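PDB 4NOB: polymeric immunoglobulin receptor from Mus musculus, which probably binds polymeric IgA and IgM for transport across epithelial cells, with this first V-type immunoglobulin domain probably central to recognition of the ligand. Local coordinates for residues Ser16-Ser21 against Leu86-Thr91; Cys42-Ser47 against Ser93-Leu98; Lys62-Arg67 against Ile81-Leu86. All blocks are in the same frame, centred on the assembly; numbering follows the deposited sequence.

Interaction 1 of 3, residues Ser16-Ser21 against Leu86-Thr91; sequences SIEGDS and LTQDDT. With EDO (1,2-ethanediol), chain E.
Glu18 reaches across to Gln88 with a single carboxylate oxygen. Glu18 OE2 accepts the backbone N-H of Gln88 at 2.8 Å from Gln88 N, an almost straight bond (171°) that uses the lone pair pointing away from the other oxygen. A bend at chi2 (-147°) turns the acid toward the beginning of the 3-10 segment 88-90, where its negative charge would probably suit the amide N-H groups at the N-terminal end. Glu18 OE2 also rests 3.5 Å from Gln88 CG, against the aliphatic part of that side chain, and the carboxylate and the amide stand nearly perpendicular, their planes 85° apart. Thr87 approaches the same oxygen with its CB, 3.2 Å from Glu18 OE2, while its OG1 accepts from the N-H of Asp89 in an ST turn.

The backbone of Leu86 is bonded through both its N-H and its carbonyl: Leu86 O accepts from Gly19 N at 2.8 Å, and Leu86 N donates to Asp20 O at 3.0 Å. The Leu86 side chain lies beside the same carbonyl, with Leu86 CG 3.2 Å from Asp20 O and Leu86 CD1 3.9 Å from Ser16 CB. Gly19 occupies the third position of a type II turn from Ile17 to Asp20, where its positive phi is readily accepted. Asp20 OD2 braces this turn by receiving Ile17 N from above the carboxylate plane.

Ser16 and Ile17 end strand 13-17, which runs parallel to strand 105-114, and the following turn leads to strand 22-27. The loop 86-91, between strands 78-83 and 92-98, closes against them, with Leu86 lying on Val22 and Val113.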
loop_
_atom_site.group_PDB
_atom_site.type_symbol
_atom_site.label_atom_id
_atom_site.label_comp_id
_atom_site.label_asym_id
_atom_site.label_seq_id
_atom_site.Cartn_x
_atom_site.Cartn_y
_atom_site.Cartn_z
ATOM N N SER A 16 -7.067 -11.344 3.186
ATOM C CA SER A 16 -6.818 -12.190 2.039
ATOM C C SER A 16 -6.384 -13.548 2.519
ATOM O O SER A 16 -6.264 -13.823 3.739
ATOM C CB SER A 16 -5.728 -11.560 1.206
ATOM O OG SER A 16 -5.777 -12.137 -0.114
ATOM N N ILE A 17 -6.196 -14.451 1.551
ATOM C CA ILE A 17 -5.674 -15.785 1.756
ATOM C C ILE A 17 -4.400 -15.952 0.973
ATOM O O ILE A 17 -4.193 -15.361 -0.116
ATOM C CB ILE A 17 -6.720 -16.801 1.270
ATOM C CG1 ILE A 17 -8.049 -16.635 2.054
ATOM C CG2 ILE A 17 -6.230 -18.195 1.405
ATOM C CD1 ILE A 17 -7.887 -16.870 3.516
ATOM N N GLU A 18 -3.524 -16.808 1.440
ATOM C CA GLU A 18 -2.279 -17.105 0.735
ATOM C C GLU A 18 -2.513 -17.503 -0.697
ATOM O O GLU A 18 -3.404 -18.309 -0.990
ATOM C CB GLU A 18 -1.442 -18.238 1.358
ATOM C CG GLU A 18 -0.876 -18.093 2.732
ATOM C CD GLU A 18 0.463 -18.817 2.815
ATOM O OE1 GLU A 18 0.515 -20.033 2.411
ATOM O OE2 GLU A 18 1.420 -18.255 3.344
ATOM N N GLY A 19 -1.773 -16.839 -1.569
ATOM C CA GLY A 19 -1.911 -17.027 -3.030
ATOM C C GLY A 19 -2.680 -15.968 -3.743
ATOM O O GLY A 19 -2.530 -15.874 -4.991
ATOM N N ASP A 20 -3.525 -15.223 -3.027
ATOM C CA ASP A 20 -4.376 -14.208 -3.508
ATOM C C ASP A 20 -3.498 -12.992 -3.912
ATOM O O ASP A 20 -2.301 -12.819 -3.500
ATOM C CB ASP A 20 -5.332 -13.686 -2.434
ATOM C CG ASP A 20 -6.603 -14.477 -2.174
ATOM O OD1 ASP A 20 -6.864 -15.443 -2.852
ATOM O OD2 ASP A 20 -7.364 -13.951 -1.218
ATOM N N SER A 21 -4.172 -12.064 -4.590
ATOM C CA SER A 21 -3.758 -10.724 -4.906
ATOM C C SER A 21 -4.714 -9.762 -4.253
ATOM O O SER A 21 -5.935 -10.039 -4.078
ATOM C CB SER A 21 -3.826 -10.508 -6.395
ATOM O OG SER A 21 -2.989 -11.343 -7.167
ATOM N N LEU A 86 0.466 -13.331 -2.420
ATOM C CA LEU A 86 0.516 -13.076 -0.991
ATOM C C LEU A 86 0.836 -14.309 -0.232
ATOM O O LEU A 86 0.429 -15.425 -0.615
ATOM C CB LEU A 86 -0.774 -12.452 -0.518
ATOM C CG LEU A 86 -1.074 -11.071 -1.054
ATOM C CD1 LEU A 86 -2.449 -10.661 -0.747
ATOM C CD2 LEU A 86 -0.138 -9.991 -0.456
ATOM N N THR A 87 1.548 -14.150 0.842
ATOM C CA THR A 87 1.678 -15.234 1.826
ATOM C C THR A 87 1.400 -14.683 3.212
ATOM O O THR A 87 1.237 -13.475 3.482
ATOM C CB THR A 87 3.059 -15.898 1.824
ATOM O OG1 THR A 87 3.980 -15.076 2.545
ATOM C CG2 THR A 87 3.504 -16.184 0.431
ATOM N N GLN A 88 1.301 -15.594 4.219
ATOM C CA GLN A 88 1.151 -15.175 5.569
ATOM C C GLN A 88 2.198 -14.175 6.032
ATOM O O GLN A 88 1.932 -13.339 6.890
ATOM C CB GLN A 88 1.063 -16.334 6.530
ATOM C CG GLN A 88 -0.052 -17.304 6.321
ATOM C CD GLN A 88 0.075 -18.435 7.276
ATOM O OE1 GLN A 88 0.876 -19.420 6.951
ATOM N NE2 GLN A 88 -0.656 -18.429 8.281
ATOM N N ASP A 89 3.390 -14.232 5.459
ATOM C CA ASP A 89 4.476 -13.316 5.821
ATOM C C ASP A 89 4.200 -11.834 5.396
ATOM O O ASP A 89 4.821 -10.910 5.917
ATOM C CB ASP A 89 5.829 -13.816 5.300
ATOM C CG ASP A 89 6.241 -15.122 5.923
ATOM O OD1 ASP A 89 5.725 -15.492 6.965
ATOM O OD2 ASP A 89 7.128 -15.730 5.300
ATOM N N ASP A 90 3.239 -11.634 4.536
ATOM C CA ASP A 90 2.745 -10.271 4.157
ATOM C C ASP A 90 1.827 -9.663 5.218
ATOM O O ASP A 90 1.587 -8.447 5.196
ATOM C CB ASP A 90 2.061 -10.290 2.843
ATOM C CG ASP A 90 3.015 -10.555 1.686
ATOM O OD1 ASP A 90 3.982 -9.721 1.536
ATOM O OD2 ASP A 90 2.878 -11.557 0.951
ATOM N N THR A 91 1.338 -10.434 6.175
ATOM C CA THR A 91 0.519 -9.878 7.280
ATOM C C THR A 91 1.312 -8.801 7.959
ATOM O O THR A 91 2.448 -9.022 8.277
ATOM C CB THR A 91 0.136 -11.006 8.267
ATOM O OG1 THR A 91 -0.673 -11.980 7.555
ATOM C CG2 THR A 91 -0.548 -10.492 9.431
HETATM C C1 EDO E . 7.023 -8.302 2.473
HETATM O O1 EDO E . 6.358 -9.091 3.482
HETATM C C2 EDO E . 6.841 -6.888 2.834
HETATM O O2 EDO E . 7.490 -6.595 4.077
#

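Interaction 2 of 3, residues Cys42-Ser47 against Ser93-Leu98; sequences CRQGAS and SYKCGL. With EDO (1,2-ethanediol), chain E.
Cys42 and Lys95 form an antiparallel hydrogen-bonded pair, with Cys42 N donating to Lys95 O at 3.0 Å and Lys95 N returning the bond to Cys42 O at 2.9 Å. Beyond the non-hydrogen-bonded pair Arg43-Tyr94, Gln44 N reaches Ser93 O at 2.8 Å.

The apolar contact on the Arg43 side is a CH-pi interaction: Arg43 CG sits over the face of the Tyr94 ring, 4.2 Å from its centroid. With CG anti to the backbone N (chi1 -174°) and the chain extended as far as NE, Arg43 runs along the ring toward the phenol end, and its guanidinium is turned 38° from the ring plane. On the other face of the sheet, Cys42 SG packs 3.7 Å from Lys95 CB, and Gln44 and Lys95 cross at about a right angle, Gln44 OE1 meeting Lys95 CE.

The polar ends find partners beyond the pair. Arg43 NH1 donates to Asp89 O and to a bound ethanediol, Tyr94 OH bonds Asp90 O in a tyrosine corner, and Lys95 NZ forms a salt bridge with Asp108. A water links Gln44 O with Ser93 N; a second bridges Gln44 NE2, 2.6 Å away, and Tyr94 O.

Strand 92-98 thus lies between strands 39-44 and 105-114, with Cys96 tied by a disulfide to Cys26 of strand 22-27 in the opposing sheet, and Cys42 to Cys50 of the adjoining strand 50-52.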
loop_
_atom_site.group_PDB
_atom_site.type_symbol
_atom_site.label_atom_id
_atom_site.label_comp_id
_atom_site.label_asym_id
_atom_site.label_seq_id
_atom_site.Cartn_x
_atom_site.Cartn_y
_atom_site.Cartn_z
ATOM N N CYS A 42 4.355 1.547 2.504
ATOM C CA CYS A 42 5.427 1.181 3.462
ATOM C C CYS A 42 4.858 0.253 4.550
ATOM O O CYS A 42 3.673 0.249 4.837
ATOM C CB CYS A 42 6.058 2.431 4.062
ATOM S SG CYS A 42 4.981 3.474 5.060
ATOM N N ARG A 43 5.766 -0.543 5.142
ATOM C CA ARG A 43 5.435 -1.432 6.255
ATOM C C ARG A 43 6.000 -0.906 7.545
ATOM O O ARG A 43 7.157 -0.542 7.618
ATOM C CB ARG A 43 6.072 -2.829 5.992
ATOM C CG ARG A 43 5.651 -3.879 7.028
ATOM C CD ARG A 43 6.024 -5.355 6.622
ATOM N NE ARG A 43 5.356 -6.280 7.551
ATOM C CZ ARG A 43 5.174 -7.528 7.293
ATOM N NH1 ARG A 43 5.565 -8.067 6.181
ATOM N NH2 ARG A 43 4.632 -8.280 8.237
ATOM N N GLN A 44 5.100 -0.771 8.511
ATOM C CA GLN A 44 5.501 -0.353 9.850
ATOM C C GLN A 44 6.261 -1.441 10.550
ATOM O O GLN A 44 5.902 -2.625 10.574
ATOM C CB GLN A 44 4.231 -0.071 10.655
ATOM C CG GLN A 44 3.358 0.996 10.105
ATOM C CD GLN A 44 2.588 1.776 11.140
ATOM O OE1 GLN A 44 3.188 2.599 11.839
ATOM N NE2 GLN A 44 1.262 1.546 11.234
ATOM N N GLY A 45 7.422 -1.067 11.107
ATOM C CA GLY A 45 8.240 -2.044 11.768
ATOM C C GLY A 45 8.417 -1.793 13.267
ATOM O O GLY A 45 7.929 -0.847 13.786
ATOM N N ALA A 46 9.080 -2.730 13.882
ATOM C CA ALA A 46 9.217 -2.709 15.336
ATOM C C ALA A 46 10.034 -1.497 15.842
ATOM O O ALA A 46 9.858 -1.092 17.025
ATOM C CB ALA A 46 9.866 -3.991 15.763
ATOM N N SER A 47 10.870 -0.931 14.961
ATOM C CA SER A 47 11.745 0.200 15.261
ATOM C C SER A 47 11.005 1.477 15.256
ATOM O O SER A 47 11.634 2.539 15.478
ATOM C CB SER A 47 12.858 0.272 14.206
ATOM O OG SER A 47 12.318 0.774 12.949
ATOM N N SER A 93 1.195 -4.335 9.394
ATOM C CA SER A 93 0.681 -2.945 9.532
ATOM C C SER A 93 1.453 -2.094 8.529
ATOM O O SER A 93 2.668 -2.098 8.512
ATOM C CB SER A 93 0.935 -2.409 10.941
ATOM O OG SER A 93 0.197 -3.176 11.875
ATOM N N TYR A 94 0.695 -1.464 7.644
ATOM C CA TYR A 94 1.210 -0.672 6.514
ATOM C C TYR A 94 0.644 0.725 6.498
ATOM O O TYR A 94 -0.355 1.037 7.157
ATOM C CB TYR A 94 0.868 -1.407 5.193
ATOM C CG TYR A 94 1.484 -2.768 5.051
ATOM C CD1 TYR A 94 0.902 -3.875 5.611
ATOM C CD2 TYR A 94 2.616 -2.940 4.315
ATOM C CE1 TYR A 94 1.500 -5.138 5.501
ATOM C CE2 TYR A 94 3.192 -4.207 4.141
ATOM C CZ TYR A 94 2.615 -5.305 4.721
ATOM O OH TYR A 94 3.171 -6.561 4.503
ATOM N N LYS A 95 1.254 1.566 5.639
ATOM C CA LYS A 95 0.686 2.861 5.330
ATOM C C LYS A 95 0.715 3.120 3.817
ATOM O O LYS A 95 1.694 2.718 3.188
ATOM C CB LYS A 95 1.414 4.021 6.057
ATOM C CG LYS A 95 1.368 3.974 7.543
ATOM C CD LYS A 95 2.134 5.162 8.089
ATOM C CE LYS A 95 2.373 5.009 9.574
ATOM N NZ LYS A 95 1.128 5.063 10.389
ATOM N N CYS A 96 -0.331 3.711 3.308
ATOM C CA CYS A 96 -0.232 4.362 1.998
ATOM C C CYS A 96 -0.123 5.856 2.245
ATOM O O CYS A 96 -0.763 6.358 3.178
ATOM C CB CYS A 96 -1.389 4.020 1.089
ATOM S SG CYS A 96 -2.974 4.614 1.717
ATOM N N GLY A 97 0.662 6.587 1.486
ATOM C CA GLY A 97 0.822 7.961 1.703
ATOM C C GLY A 97 1.380 8.753 0.575
ATOM O O GLY A 97 1.780 8.242 -0.484
ATOM N N LEU A 98 1.474 10.075 0.863
ATOM C CA LEU A 98 2.005 11.082 -0.051
ATOM C C LEU A 98 3.200 11.772 0.620
ATOM O O LEU A 98 3.141 12.130 1.793
ATOM C CB LEU A 98 0.967 12.145 -0.386
ATOM C CG LEU A 98 0.047 11.851 -1.586
ATOM C CD1 LEU A 98 -0.699 10.590 -1.410
ATOM C CD2 LEU A 98 -0.886 13.056 -1.786
HETATM C C1 EDO E . 7.023 -8.302 2.473
HETATM O O1 EDO E . 6.358 -9.091 3.482
HETATM C C2 EDO E . 6.841 -6.888 2.834
HETATM O O2 EDO E . 7.490 -6.595 4.077
HETATM O O HOH W 1 4.060 -4.637 10.147
HETATM O O HOH W 2 -0.773 0.543 9.872
#

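Interaction 3 of 3, residues Lys62-Arg67 against Ile81-Leu86; sequences KEYSGR and INIEQL
The carbonyl oxygen of Glu63 is gripped by two nitrogens of Arg67, NE and NH2, each 3.0 Å from Glu63 O, while NH1 of the same guanidinium reaches across to Glu84 O at 3.2 Å. Both carbonyl oxygens lie at the edge of the guanidinium, close to its plane, so the group is fixed flat between the two chain segments. The bond to Glu84 is nearly straight (168°). Arg67 CG stands between its backbone N and carbonyl carbon (chi1 71°), and from there the extended chain passes alongside Glu84 O, its CD 3.3 Å from that oxygen. The backbone adds a further tie, Glu84 N donating to Arg67 O at 2.9 Å. The Gln85 side chain crosses that of Arg67 obliquely, its amide plane inclined 66° to the guanidinium, with Gln85 NE2 4.0 Å from Arg67 CB.

Deeper in, Tyr64 receives Ile83 over one face of its ring. Ile83 CG2 lies 4.0 Å from Tyr64 CZ, and Ile83 CD1 comes to 3.5 Å from Tyr64 OH, which is hydrogen-bonded to Trp41 NE1.

Arg67 NH2 also forms a salt bridge with Asp90 OD1. A leucine here would probably leave the Asp90 carboxylate without its cationic mate and the carbonyls of Glu63 and Glu84 without these donors.

An arginine just before strand 68-73, paired with an aspartate in the loop leading into strand 92-98, is a hallmark of V-set immunoglobulin domains, closing one end of the beta sandwich.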
loop_
_atom_site.group_PDB
_atom_site.type_symbol
_atom_site.label_atom_id
_atom_site.label_comp_id
_atom_site.label_asym_id
_atom_site.label_seq_id
_atom_site.Cartn_x
_atom_site.Cartn_y
_atom_site.Cartn_z
ATOM N N LYS A 62 13.102 -5.577 -2.765
ATOM C CA LYS A 62 13.287 -6.940 -3.275
ATOM C C LYS A 62 12.221 -7.884 -2.767
ATOM O O LYS A 62 11.938 -8.914 -3.408
ATOM C CB LYS A 62 14.684 -7.451 -2.874
ATOM C CG LYS A 62 14.878 -7.643 -1.414
ATOM C CD LYS A 62 16.368 -7.939 -1.087
ATOM C CE LYS A 62 16.529 -8.029 0.422
ATOM N NZ LYS A 62 18.015 -8.109 0.709
ATOM N N GLU A 63 11.546 -7.574 -1.647
ATOM C CA GLU A 63 10.496 -8.419 -1.182
ATOM C C GLU A 63 9.290 -8.460 -2.124
ATOM O O GLU A 63 8.431 -9.366 -1.998
ATOM C CB GLU A 63 9.977 -7.909 0.151
ATOM C CG GLU A 63 11.020 -7.898 1.258
ATOM C CD GLU A 63 11.755 -9.177 1.436
ATOM O OE1 GLU A 63 11.163 -10.289 1.194
ATOM O OE2 GLU A 63 12.974 -9.075 1.807
ATOM N N TYR A 64 9.173 -7.449 -2.985
ATOM C CA TYR A 64 8.081 -7.350 -3.945
ATOM C C TYR A 64 8.500 -7.559 -5.405
ATOM O O TYR A 64 7.685 -7.410 -6.292
ATOM C CB TYR A 64 7.425 -5.978 -3.826
ATOM C CG TYR A 64 6.444 -5.792 -2.719
ATOM C CD1 TYR A 64 6.155 -6.778 -1.814
ATOM C CD2 TYR A 64 5.746 -4.623 -2.608
ATOM C CE1 TYR A 64 5.188 -6.553 -0.819
ATOM C CE2 TYR A 64 4.781 -4.418 -1.618
ATOM C CZ TYR A 64 4.557 -5.372 -0.708
ATOM O OH TYR A 64 3.587 -5.156 0.268
ATOM N N SER A 65 9.730 -8.011 -5.681
ATOM C CA SER A 65 10.187 -8.253 -7.056
ATOM C C SER A 65 9.187 -9.198 -7.690
ATOM O O SER A 65 8.794 -10.235 -7.174
ATOM C CB SER A 65 11.551 -8.968 -7.069
ATOM O OG SER A 65 12.584 -8.028 -6.724
ATOM N N GLY A 66 8.763 -8.836 -8.872
ATOM C CA GLY A 66 7.857 -9.637 -9.626
ATOM C C GLY A 66 6.395 -9.694 -9.205
ATOM O O GLY A 66 5.609 -10.489 -9.855
ATOM N N ARG A 67 5.980 -8.901 -8.243
ATOM C CA ARG A 67 4.651 -9.090 -7.676
ATOM C C ARG A 67 3.959 -7.873 -7.215
ATOM O O ARG A 67 2.968 -7.967 -6.467
ATOM C CB ARG A 67 4.611 -10.188 -6.612
ATOM C CG ARG A 67 5.305 -9.844 -5.312
ATOM C CD ARG A 67 5.299 -10.977 -4.309
ATOM N NE ARG A 67 5.868 -10.603 -3.027
ATOM C CZ ARG A 67 5.218 -10.562 -1.864
ATOM N NH1 ARG A 67 3.926 -10.805 -1.814
ATOM N NH2 ARG A 67 5.812 -10.240 -0.756
ATOM N N ILE A 81 -2.264 0.298 -5.038
ATOM C CA ILE A 81 -1.171 -0.605 -4.796
ATOM C C ILE A 81 -1.661 -2.003 -5.032
ATOM O O ILE A 81 -2.578 -2.485 -4.377
ATOM C CB ILE A 81 -0.679 -0.455 -3.331
ATOM C CG1 ILE A 81 -0.311 0.977 -2.987
ATOM C CG2 ILE A 81 0.502 -1.355 -3.100
ATOM C CD1 ILE A 81 -1.201 1.624 -1.989
ATOM N N ASN A 82 -1.060 -2.651 -6.010
ATOM C CA ASN A 82 -1.375 -4.075 -6.329
ATOM C C ASN A 82 -0.285 -4.954 -5.793
ATOM O O ASN A 82 0.899 -4.674 -6.027
ATOM C CB ASN A 82 -1.493 -4.221 -7.840
ATOM C CG ASN A 82 -2.711 -3.520 -8.441
ATOM O OD1 ASN A 82 -3.716 -3.435 -7.818
ATOM N ND2 ASN A 82 -2.571 -3.065 -9.637
ATOM N N ILE A 83 -0.650 -5.968 -5.049
ATOM C CA ILE A 83 0.269 -6.911 -4.419
ATOM C C ILE A 83 -0.216 -8.293 -4.691
ATOM O O ILE A 83 -1.339 -8.610 -4.362
ATOM C CB ILE A 83 0.446 -6.700 -2.886
ATOM C CG1 ILE A 83 0.565 -5.176 -2.520
ATOM C CG2 ILE A 83 1.667 -7.467 -2.425
ATOM C CD1 ILE A 83 0.406 -4.986 -1.057
ATOM N N GLU A 84 0.631 -9.098 -5.282
ATOM C CA GLU A 84 0.291 -10.437 -5.736
ATOM C C GLU A 84 1.078 -11.494 -4.987
ATOM O O GLU A 84 2.027 -11.229 -4.296
ATOM C CB GLU A 84 0.455 -10.599 -7.252
ATOM C CG GLU A 84 -0.253 -9.460 -7.941
ATOM C CD GLU A 84 0.384 -8.853 -9.114
ATOM O OE1 GLU A 84 1.467 -9.397 -9.540
ATOM O OE2 GLU A 84 -0.291 -7.836 -9.616
ATOM N N GLN A 85 0.669 -12.747 -5.165
ATOM C CA GLN A 85 1.397 -13.888 -4.573
ATOM C C GLN A 85 1.564 -13.724 -3.083
ATOM O O GLN A 85 2.612 -13.911 -2.532
ATOM C CB GLN A 85 2.731 -14.108 -5.273
ATOM C CG GLN A 85 2.509 -14.398 -6.734
ATOM C CD GLN A 85 3.814 -14.590 -7.459
ATOM O OE1 GLN A 85 4.591 -15.484 -7.089
ATOM N NE2 GLN A 85 4.119 -13.693 -8.437
ATOM N N LEU A 86 0.466 -13.331 -2.420
ATOM C CA LEU A 86 0.516 -13.076 -0.991
ATOM C C LEU A 86 0.836 -14.309 -0.232
ATOM O O LEU A 86 0.429 -15.425 -0.615
ATOM C CB LEU A 86 -0.774 -12.452 -0.518
ATOM C CG LEU A 86 -1.074 -11.071 -1.054
ATOM C CD1 LEU A 86 -2.449 -10.661 -0.747
ATOM C CD2 LEU A 86 -0.138 -9.991 -0.456
#

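How the interactions relate
All three contacts belong to one V-set sandwich. Interaction 2 is regular strand pairing within a sheet, with its two cysteines buried and its charged ends at the surface; interactions 1 and 3 are loop contacts at one end of the sandwich and share Leu86. Their chemistry follows: ladder bonds and a CH-pi contact in interaction 2, a carboxylate on a 3-10 turn in interaction 1, and a guanidinium spanning backbone carbonyls in interaction 3. The loop 86-91 joins them, since Asp90 pairs with Arg67 of interaction 3 and Asp89 O receives Arg43 of interaction 2. Interactions 2 and 3 meet in the interior, where Ile81 lies on Cys96 and Tyr64 on Tyr94.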